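Local coordinates for protein cytochrome c (PDB 6RTE) that probably catalyses the last step of heme d1 biosynthesis, oxidising dihydro-heme d1 to heme d1, on an eight-bladed beta-propeller joined to a c-type cytochrome domain, at residues A[226-234]-A[296-304]; A[397-405]-A[416-424]. All blocks are in the same frame, centred on the assembly; numbering follows the deposited sequence.

Contact 1 (A[226-234]-A[296-304]); sequences AVSDDGRWV and PYANGKPVA
In this seam between two neighbouring propeller blades, Tyr297 from the turn after strand 291-296 docks on Ser228 and Asp229 of the hairpin turn joining strands 221-227 and 233-238. Its ring lies flat against Ser228: CB stands over the ring centre, 3.6 Å from the centroid, in a CH-pi contact. The phenol oxygen is gripped twice. Asp229 N donates to Tyr297 OH over 2.9 Å, almost straight at 174°, while Tyr297 OH donates to Asp229 OD1 over a short 2.5 Å, OD1 receiving it on its anti lone pair, away from OD2; Asp229 OD1 is hydrogen-bonded to His280 ND1 as well. Trp233 forms the second half. Pro302 CD sits squarely over its five-membered ring, 3.6 Å from the centroid, and Lys301 CA covers the six-membered ring from the same side, with Arg232 CB on the opposite face. Between the two aromatic residues a water accepts from Trp233 NE1 at 2.8 Å and donates to Tyr297 O and Asp230 OD2, each at 2.6 Å. With chi1 at 60°, Asp230 folds its carboxylate back over its own turn, where OD1 takes Ser228 OG and Arg232 N, the latter closing an Asx turn. A type I Ser-Asp-Asp-Gly turn linking the first two strands of one blade, packed against the third-to-fourth-strand loop of the next, is an interblade contact of a beta-propeller.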
loop_
_atom_site.group_PDB
_atom_site.type_symbol
_atom_site.label_atom_id
_atom_site.label_comp_id
_atom_site.label_asym_id
_atom_site.label_seq_id
_atom_site.Cartn_x
_atom_site.Cartn_y
_atom_site.Cartn_z
ATOM N N ALA A 226 -8.788 4.220 -0.271
ATOM C CA ALA A 226 -8.958 4.862 -1.563
ATOM C C ALA A 226 -9.756 6.137 -1.326
ATOM O O ALA A 226 -10.544 6.228 -0.382
ATOM C CB ALA A 226 -9.665 3.936 -2.569
ATOM N N VAL A 227 -9.496 7.133 -2.163
ATOM C CA VAL A 227 -10.163 8.436 -2.102
ATOM C C VAL A 227 -10.986 8.597 -3.368
ATOM O O VAL A 227 -10.500 8.319 -4.473
ATOM C CB VAL A 227 -9.142 9.574 -1.943
ATOM C CG1 VAL A 227 -9.842 10.961 -1.830
ATOM C CG2 VAL A 227 -8.249 9.308 -0.722
ATOM N N SER A 228 -12.234 9.032 -3.214
ATOM C CA SER A 228 -13.100 9.206 -4.379
ATOM C C SER A 228 -12.558 10.320 -5.250
ATOM O O SER A 228 -11.872 11.234 -4.773
ATOM C CB SER A 228 -14.546 9.487 -3.946
ATOM O OG SER A 228 -14.675 10.664 -3.150
ATOM N N ASP A 229 -12.841 10.236 -6.561
ATOM C CA ASP A 229 -12.221 11.174 -7.498
ATOM C C ASP A 229 -12.802 12.574 -7.389
ATOM O O ASP A 229 -12.195 13.521 -7.917
ATOM C CB ASP A 229 -12.340 10.665 -8.946
ATOM C CG ASP A 229 -13.700 10.928 -9.566
ATOM O OD1 ASP A 229 -14.654 10.168 -9.293
ATOM O OD2 ASP A 229 -13.817 11.903 -10.346
ATOM N N ASP A 230 -13.943 12.738 -6.736
ATOM C CA ASP A 230 -14.470 14.059 -6.425
ATOM C C ASP A 230 -13.977 14.586 -5.084
ATOM O O ASP A 230 -14.372 15.685 -4.684
ATOM C CB ASP A 230 -16.005 14.047 -6.447
ATOM C CG ASP A 230 -16.624 13.087 -5.431
ATOM O OD1 ASP A 230 -15.882 12.508 -4.606
ATOM O OD2 ASP A 230 -17.868 12.900 -5.479
ATOM N N GLY A 231 -13.143 13.822 -4.370
ATOM C CA GLY A 231 -12.544 14.272 -3.135
ATOM C C GLY A 231 -13.414 14.179 -1.902
ATOM O O GLY A 231 -12.979 14.607 -0.834
ATOM N N ARG A 232 -14.623 13.625 -2.002
ATOM C CA ARG A 232 -15.541 13.661 -0.870
ATOM C C ARG A 232 -15.338 12.522 0.132
ATOM O O ARG A 232 -15.582 12.724 1.330
ATOM C CB ARG A 232 -16.992 13.611 -1.361
ATOM C CG ARG A 232 -17.440 14.831 -2.167
ATOM C CD ARG A 232 -18.856 14.681 -2.677
ATOM N NE ARG A 232 -19.863 14.735 -1.609
ATOM C CZ ARG A 232 -21.140 14.417 -1.772
ATOM N NH1 ARG A 232 -21.578 14.003 -2.950
ATOM N NH2 ARG A 232 -21.991 14.516 -0.761
ATOM N N TRP A 233 -14.898 11.347 -0.322
ATOM C CA TRP A 233 -14.986 10.125 0.465
ATOM C C TRP A 233 -13.650 9.410 0.566
ATOM O O TRP A 233 -12.899 9.332 -0.406
ATOM C CB TRP A 233 -16.008 9.145 -0.150
ATOM C CG TRP A 233 -17.307 9.783 -0.566
ATOM C CD1 TRP A 233 -17.778 9.931 -1.835
ATOM C CD2 TRP A 233 -18.282 10.361 0.295
ATOM N NE1 TRP A 233 -18.994 10.566 -1.814
ATOM C CE2 TRP A 233 -19.323 10.842 -0.516
ATOM C CE3 TRP A 233 -18.377 10.518 1.679
ATOM C CZ2 TRP A 233 -20.439 11.483 0.005
ATOM C CZ3 TRP A 233 -19.481 11.149 2.197
ATOM C CH2 TRP A 233 -20.499 11.628 1.365
ATOM N N VAL A 234 -13.380 8.860 1.753
ATOM C CA VAL A 234 -12.337 7.868 1.964
ATOM C C VAL A 234 -13.011 6.526 2.244
ATOM O O VAL A 234 -13.862 6.425 3.144
ATOM C CB VAL A 234 -11.410 8.255 3.132
ATOM C CG1 VAL A 234 -10.383 7.170 3.386
ATOM C CG2 VAL A 234 -10.731 9.593 2.859
ATOM N N PRO A 296 -20.771 2.887 -6.515
ATOM C CA PRO A 296 -20.800 4.204 -7.156
ATOM C C PRO A 296 -21.069 5.333 -6.173
ATOM O O PRO A 296 -21.843 5.193 -5.217
ATOM C CB PRO A 296 -21.946 4.078 -8.172
ATOM C CG PRO A 296 -22.830 3.042 -7.607
ATOM C CD PRO A 296 -21.911 2.051 -6.939
ATOM N N TYR A 297 -20.441 6.490 -6.433
ATOM C CA TYR A 297 -20.625 7.653 -5.574
ATOM C C TYR A 297 -21.025 8.922 -6.333
ATOM O O TYR A 297 -21.103 9.982 -5.711
ATOM C CB TYR A 297 -19.362 7.939 -4.742
ATOM C CG TYR A 297 -18.079 8.024 -5.526
ATOM C CD1 TYR A 297 -17.772 9.142 -6.288
ATOM C CD2 TYR A 297 -17.163 6.984 -5.491
ATOM C CE1 TYR A 297 -16.603 9.208 -7.021
ATOM C CE2 TYR A 297 -15.988 7.042 -6.213
ATOM C CZ TYR A 297 -15.712 8.151 -6.971
ATOM O OH TYR A 297 -14.543 8.192 -7.690
ATOM N N ALA A 298 -21.308 8.841 -7.636
ATOM C CA ALA A 298 -21.766 10.034 -8.356
ATOM C C ALA A 298 -23.009 10.627 -7.709
ATOM O O ALA A 298 -23.167 11.851 -7.647
ATOM C CB ALA A 298 -22.058 9.710 -9.827
ATOM N N ASN A 299 -23.905 9.782 -7.211
ATOM C CA ASN A 299 -25.158 10.257 -6.635
ATOM C C ASN A 299 -25.117 10.379 -5.119
ATOM O O ASN A 299 -26.158 10.654 -4.507
ATOM C CB ASN A 299 -26.300 9.355 -7.072
ATOM C CG ASN A 299 -26.672 9.571 -8.524
ATOM O OD1 ASN A 299 -26.372 8.748 -9.387
ATOM N ND2 ASN A 299 -27.318 10.683 -8.801
ATOM N N GLY A 300 -23.951 10.233 -4.506
ATOM C CA GLY A 300 -23.831 10.460 -3.080
ATOM C C GLY A 300 -23.052 9.367 -2.385
ATOM O O GLY A 300 -22.408 8.516 -3.016
ATOM N N LYS A 301 -23.101 9.400 -1.044
ATOM C CA LYS A 301 -22.242 8.546 -0.234
ATOM C C LYS A 301 -22.362 7.094 -0.718
ATOM O O LYS A 301 -23.486 6.579 -0.850
ATOM C CB LYS A 301 -22.601 8.659 1.249
ATOM C CG LYS A 301 -24.069 8.504 1.557
ATOM C CD LYS A 301 -24.324 8.599 3.049
ATOM C CE LYS A 301 -25.813 8.453 3.363
ATOM N NZ LYS A 301 -26.064 8.534 4.826
ATOM N N PRO A 302 -21.249 6.440 -1.062
ATOM C CA PRO A 302 -21.333 5.104 -1.666
ATOM C C PRO A 302 -21.515 4.021 -0.608
ATOM O O PRO A 302 -20.539 3.474 -0.095
ATOM C CB PRO A 302 -19.995 4.970 -2.406
ATOM C CG PRO A 302 -19.047 5.837 -1.629
ATOM C CD PRO A 302 -19.875 6.989 -1.092
ATOM N N VAL A 303 -22.763 3.719 -0.267
ATOM C CA VAL A 303 -23.058 2.813 0.834
ATOM C C VAL A 303 -23.747 1.536 0.377
ATOM O O VAL A 303 -24.030 0.674 1.213
ATOM C CB VAL A 303 -23.894 3.514 1.924
ATOM C CG1 VAL A 303 -23.064 4.605 2.621
ATOM C CG2 VAL A 303 -25.163 4.109 1.335
ATOM N N ALA A 304 -23.997 1.368 -0.917
ATOM C CA ALA A 304 -24.693 0.183 -1.423
ATOM C C ALA A 304 -23.899 -0.456 -2.554
ATOM O O ALA A 304 -23.781 0.147 -3.641
ATOM C CB ALA A 304 -26.101 0.546 -1.893
HETATM O O HOH W 1 -19.839 11.748 -4.229
#

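Contact 2 (A[397-405]-A[416-424]); sequences VTDGPGFFM and TDTFLGKKH
The loop 397-405 runs antiparallel to 416-424, with Gly402 and Thr418 only 3.9 Å apart at their CA atoms, and Pro401 O accepts from Leu420 N at 3.0 Å where the second chain bends into the type I turn Thr418-Gly421. The close approach is made at glycine: Gly402 CA lies 3.3 Å from Asp417 O in a C-H...O contact. Asp417 holds the centre. Its CG lies between its own backbone N and carbonyl carbon (chi1 60°), which turns the carboxylate toward the backbone amides of Phe403 and Phe404; both oxygens are met there on their syn sides, OD1 by Phe403 N at 3.0 Å and OD2 by Phe404 N at 3.1 Å. On its anti side OD1 also takes Phe419 N at 2.7 Å, an Asx turn, so three amides fix the group. Next to it Thr416 OG1 donates to Phe404 O over 2.6 Å, nearly in line with the carbonyl bond. The aromatic side is layered: the edge of Phe404, at CE2, points into the centre of the Phe419 face with planes 78° apart, and Phe403 CD2 covers a face of Phe404. His451 and Trp466 extend the cluster by edge-to-face contacts with Phe404 and Phe419. Across the far end, the Thr418 methyl CG2 rests on Gly400 O, and a water bridges Thr398 OG1, Gly400 O and Asp417 O. Leu420 CD1 reaches the rim of the Phe403 ring. This is the blade-to-blade connection of a beta-propeller, held by the Asp417 carboxylate, itself set by an Asx turn, at the start of the loop between the second and third strands of the blade it enters.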
loop_
_atom_site.group_PDB
_atom_site.type_symbol
_atom_site.label_atom_id
_atom_site.label_comp_id
_atom_site.label_asym_id
_atom_site.label_seq_id
_atom_site.Cartn_x
_atom_site.Cartn_y
_atom_site.Cartn_z
ATOM N N VAL A 397 12.725 -12.477 -19.492
ATOM C CA VAL A 397 13.302 -13.199 -18.364
ATOM C C VAL A 397 14.221 -12.263 -17.589
ATOM O O VAL A 397 14.958 -11.460 -18.176
ATOM C CB VAL A 397 14.043 -14.461 -18.851
ATOM C CG1 VAL A 397 15.112 -14.107 -19.878
ATOM C CG2 VAL A 397 14.644 -15.218 -17.670
ATOM N N THR A 398 14.160 -12.344 -16.259
ATOM C CA THR A 398 14.980 -11.522 -15.380
ATOM C C THR A 398 15.670 -12.420 -14.359
ATOM O O THR A 398 15.506 -13.645 -14.357
ATOM C CB THR A 398 14.145 -10.450 -14.660
ATOM O OG1 THR A 398 13.308 -11.073 -13.674
ATOM C CG2 THR A 398 13.282 -9.677 -15.653
ATOM N N ASP A 399 16.446 -11.794 -13.470
ATOM C CA ASP A 399 17.215 -12.556 -12.494
ATOM C C ASP A 399 16.311 -13.216 -11.458
ATOM O O ASP A 399 16.542 -14.368 -11.072
ATOM C CB ASP A 399 18.238 -11.649 -11.813
ATOM C CG ASP A 399 19.413 -11.312 -12.719
ATOM O OD1 ASP A 399 19.325 -11.573 -13.938
ATOM O OD2 ASP A 399 20.429 -10.795 -12.208
ATOM N N GLY A 400 15.283 -12.510 -10.995
ATOM C CA GLY A 400 14.397 -13.047 -9.993
ATOM C C GLY A 400 13.061 -12.336 -9.944
ATOM O O GLY A 400 12.832 -11.336 -10.630
ATOM N N PRO A 401 12.149 -12.848 -9.120
ATOM C CA PRO A 401 10.829 -12.217 -9.010
ATOM C C PRO A 401 10.945 -10.791 -8.498
ATOM O O PRO A 401 11.739 -10.500 -7.601
ATOM C CB PRO A 401 10.087 -13.117 -8.015
ATOM C CG PRO A 401 11.172 -13.783 -7.227
ATOM C CD PRO A 401 12.305 -13.977 -8.187
ATOM N N GLY A 402 10.144 -9.901 -9.091
ATOM C CA GLY A 402 10.087 -8.514 -8.700
ATOM C C GLY A 402 8.721 -8.148 -8.141
ATOM O O GLY A 402 7.811 -8.978 -8.056
ATOM N N PHE A 403 8.594 -6.874 -7.763
ATOM C CA PHE A 403 7.378 -6.429 -7.098
ATOM C C PHE A 403 6.838 -5.107 -7.637
ATOM O O PHE A 403 5.621 -4.896 -7.634
ATOM C CB PHE A 403 7.620 -6.301 -5.589
ATOM C CG PHE A 403 6.356 -6.236 -4.781
ATOM C CD1 PHE A 403 5.691 -7.400 -4.418
ATOM C CD2 PHE A 403 5.823 -5.021 -4.394
ATOM C CE1 PHE A 403 4.522 -7.348 -3.681
ATOM C CE2 PHE A 403 4.654 -4.968 -3.656
ATOM C CZ PHE A 403 4.006 -6.133 -3.300
ATOM N N PHE A 404 7.719 -4.215 -8.099
ATOM C CA PHE A 404 7.329 -2.870 -8.495
ATOM C C PHE A 404 7.551 -2.648 -9.986
ATOM O O PHE A 404 8.422 -3.267 -10.604
ATOM C CB PHE A 404 8.111 -1.807 -7.711
ATOM C CG PHE A 404 7.861 -1.841 -6.235
ATOM C CD1 PHE A 404 6.667 -1.373 -5.712
ATOM C CD2 PHE A 404 8.821 -2.340 -5.367
ATOM C CE1 PHE A 404 6.432 -1.402 -4.351
ATOM C CE2 PHE A 404 8.593 -2.377 -4.003
ATOM C CZ PHE A 404 7.400 -1.911 -3.493
ATOM N N MET A 405 6.758 -1.735 -10.542
ATOM C CA MET A 405 6.857 -1.351 -11.943
ATOM C C MET A 405 6.342 0.072 -12.085
ATOM O O MET A 405 5.294 0.412 -11.526
ATOM C CB MET A 405 6.057 -2.304 -12.836
ATOM C CG MET A 405 6.586 -2.411 -14.256
ATOM S SD MET A 405 6.260 -4.040 -14.951
ATOM C CE MET A 405 7.054 -3.885 -16.545
ATOM N N THR A 416 11.649 -1.615 -13.376
ATOM C CA THR A 416 11.204 -2.672 -12.470
ATOM C C THR A 416 12.420 -3.213 -11.717
ATOM O O THR A 416 13.496 -2.609 -11.718
ATOM C CB THR A 416 10.437 -3.753 -13.245
ATOM O OG1 THR A 416 9.777 -4.629 -12.321
ATOM C CG2 THR A 416 11.374 -4.563 -14.133
ATOM N N ASP A 417 12.253 -4.359 -11.058
ATOM C CA ASP A 417 13.238 -4.830 -10.094
ATOM C C ASP A 417 13.170 -6.350 -9.979
ATOM O O ASP A 417 12.348 -7.004 -10.627
ATOM C CB ASP A 417 12.990 -4.186 -8.725
ATOM C CG ASP A 417 11.609 -4.514 -8.177
ATOM O OD1 ASP A 417 11.355 -5.703 -7.885
ATOM O OD2 ASP A 417 10.769 -3.591 -8.057
ATOM N N THR A 418 14.059 -6.905 -9.144
ATOM C CA THR A 418 13.954 -8.283 -8.665
ATOM C C THR A 418 13.920 -8.240 -7.138
ATOM O O THR A 418 14.633 -8.993 -6.455
ATOM C CB THR A 418 15.106 -9.151 -9.171
ATOM O OG1 THR A 418 16.324 -8.766 -8.526
ATOM C CG2 THR A 418 15.263 -9.009 -10.685
ATOM N N PHE A 419 13.082 -7.334 -6.624
ATOM C CA PHE A 419 12.953 -7.043 -5.197
ATOM C C PHE A 419 12.840 -8.293 -4.342
ATOM O O PHE A 419 13.330 -8.312 -3.206
ATOM C CB PHE A 419 11.714 -6.140 -5.025
ATOM C CG PHE A 419 11.544 -5.547 -3.651
ATOM C CD1 PHE A 419 12.246 -4.410 -3.275
ATOM C CD2 PHE A 419 10.626 -6.088 -2.756
ATOM C CE1 PHE A 419 12.069 -3.845 -2.020
ATOM C CE2 PHE A 419 10.445 -5.528 -1.498
ATOM C CZ PHE A 419 11.168 -4.401 -1.132
ATOM N N LEU A 420 12.215 -9.349 -4.863
ATOM C CA LEU A 420 11.926 -10.545 -4.085
ATOM C C LEU A 420 12.898 -11.690 -4.351
ATOM O O LEU A 420 12.725 -12.772 -3.786
ATOM C CB LEU A 420 10.495 -11.022 -4.370
ATOM C CG LEU A 420 9.367 -9.997 -4.212
ATOM C CD1 LEU A 420 8.066 -10.574 -4.748
ATOM C CD2 LEU A 420 9.199 -9.562 -2.763
ATOM N N GLY A 421 13.908 -11.486 -5.197
ATOM C CA GLY A 421 14.829 -12.550 -5.532
ATOM C C GLY A 421 16.022 -12.616 -4.593
ATOM O O GLY A 421 16.238 -11.744 -3.757
ATOM N N LYS A 422 16.803 -13.693 -4.738
ATOM C CA LYS A 422 18.050 -13.799 -3.991
ATOM C C LYS A 422 19.016 -12.694 -4.402
ATOM O O LYS A 422 19.761 -12.163 -3.570
ATOM C CB LYS A 422 18.677 -15.177 -4.209
ATOM N N LYS A 423 19.020 -12.347 -5.687
ATOM C CA LYS A 423 19.743 -11.194 -6.217
ATOM C C LYS A 423 18.740 -10.056 -6.353
ATOM O O LYS A 423 17.721 -10.208 -7.033
ATOM C CB LYS A 423 20.387 -11.555 -7.559
ATOM C CG LYS A 423 20.681 -10.402 -8.515
ATOM C CD LYS A 423 21.948 -9.649 -8.150
ATOM C CE LYS A 423 22.531 -8.956 -9.374
ATOM N NZ LYS A 423 23.593 -7.978 -9.021
ATOM N N HIS A 424 19.019 -8.926 -5.705
ATOM C CA HIS A 424 17.979 -7.912 -5.551
ATOM C C HIS A 424 18.505 -6.502 -5.308
ATOM O O HIS A 424 17.926 -5.752 -4.515
ATOM C CB HIS A 424 17.061 -8.315 -4.390
ATOM C CG HIS A 424 17.802 -8.612 -3.119
ATOM N ND1 HIS A 424 18.375 -7.628 -2.343
ATOM C CD2 HIS A 424 18.082 -9.784 -2.504
ATOM C CE1 HIS A 424 18.964 -8.179 -1.297
ATOM N NE2 HIS A 424 18.800 -9.486 -1.370
HETATM O O HOH W 2 11.670 -9.502 -12.083
#

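Overall arrangement
Contacts 1 and 2 lie on opposite sides of the chain's centre, their own centres 36 Å apart and their nearest atoms about 17 Å, without touching. They follow in series along the chain and share no sheet. Contact 1 ties the blade running from strand 221-227 to strand 254-259 to the blade running from strand 270-276 to strand 306-309; contact 2 serves the passage from the blade ending in strand 391-397 to the one running from strand 405-406 to strand 437-441. Up-and-down blade topology puts their loops on opposite faces of the propeller. Contact 2 belongs to the face with the blade-to-blade connections, which in the related cytochrome cd1 carries the d1 heme and may do so here.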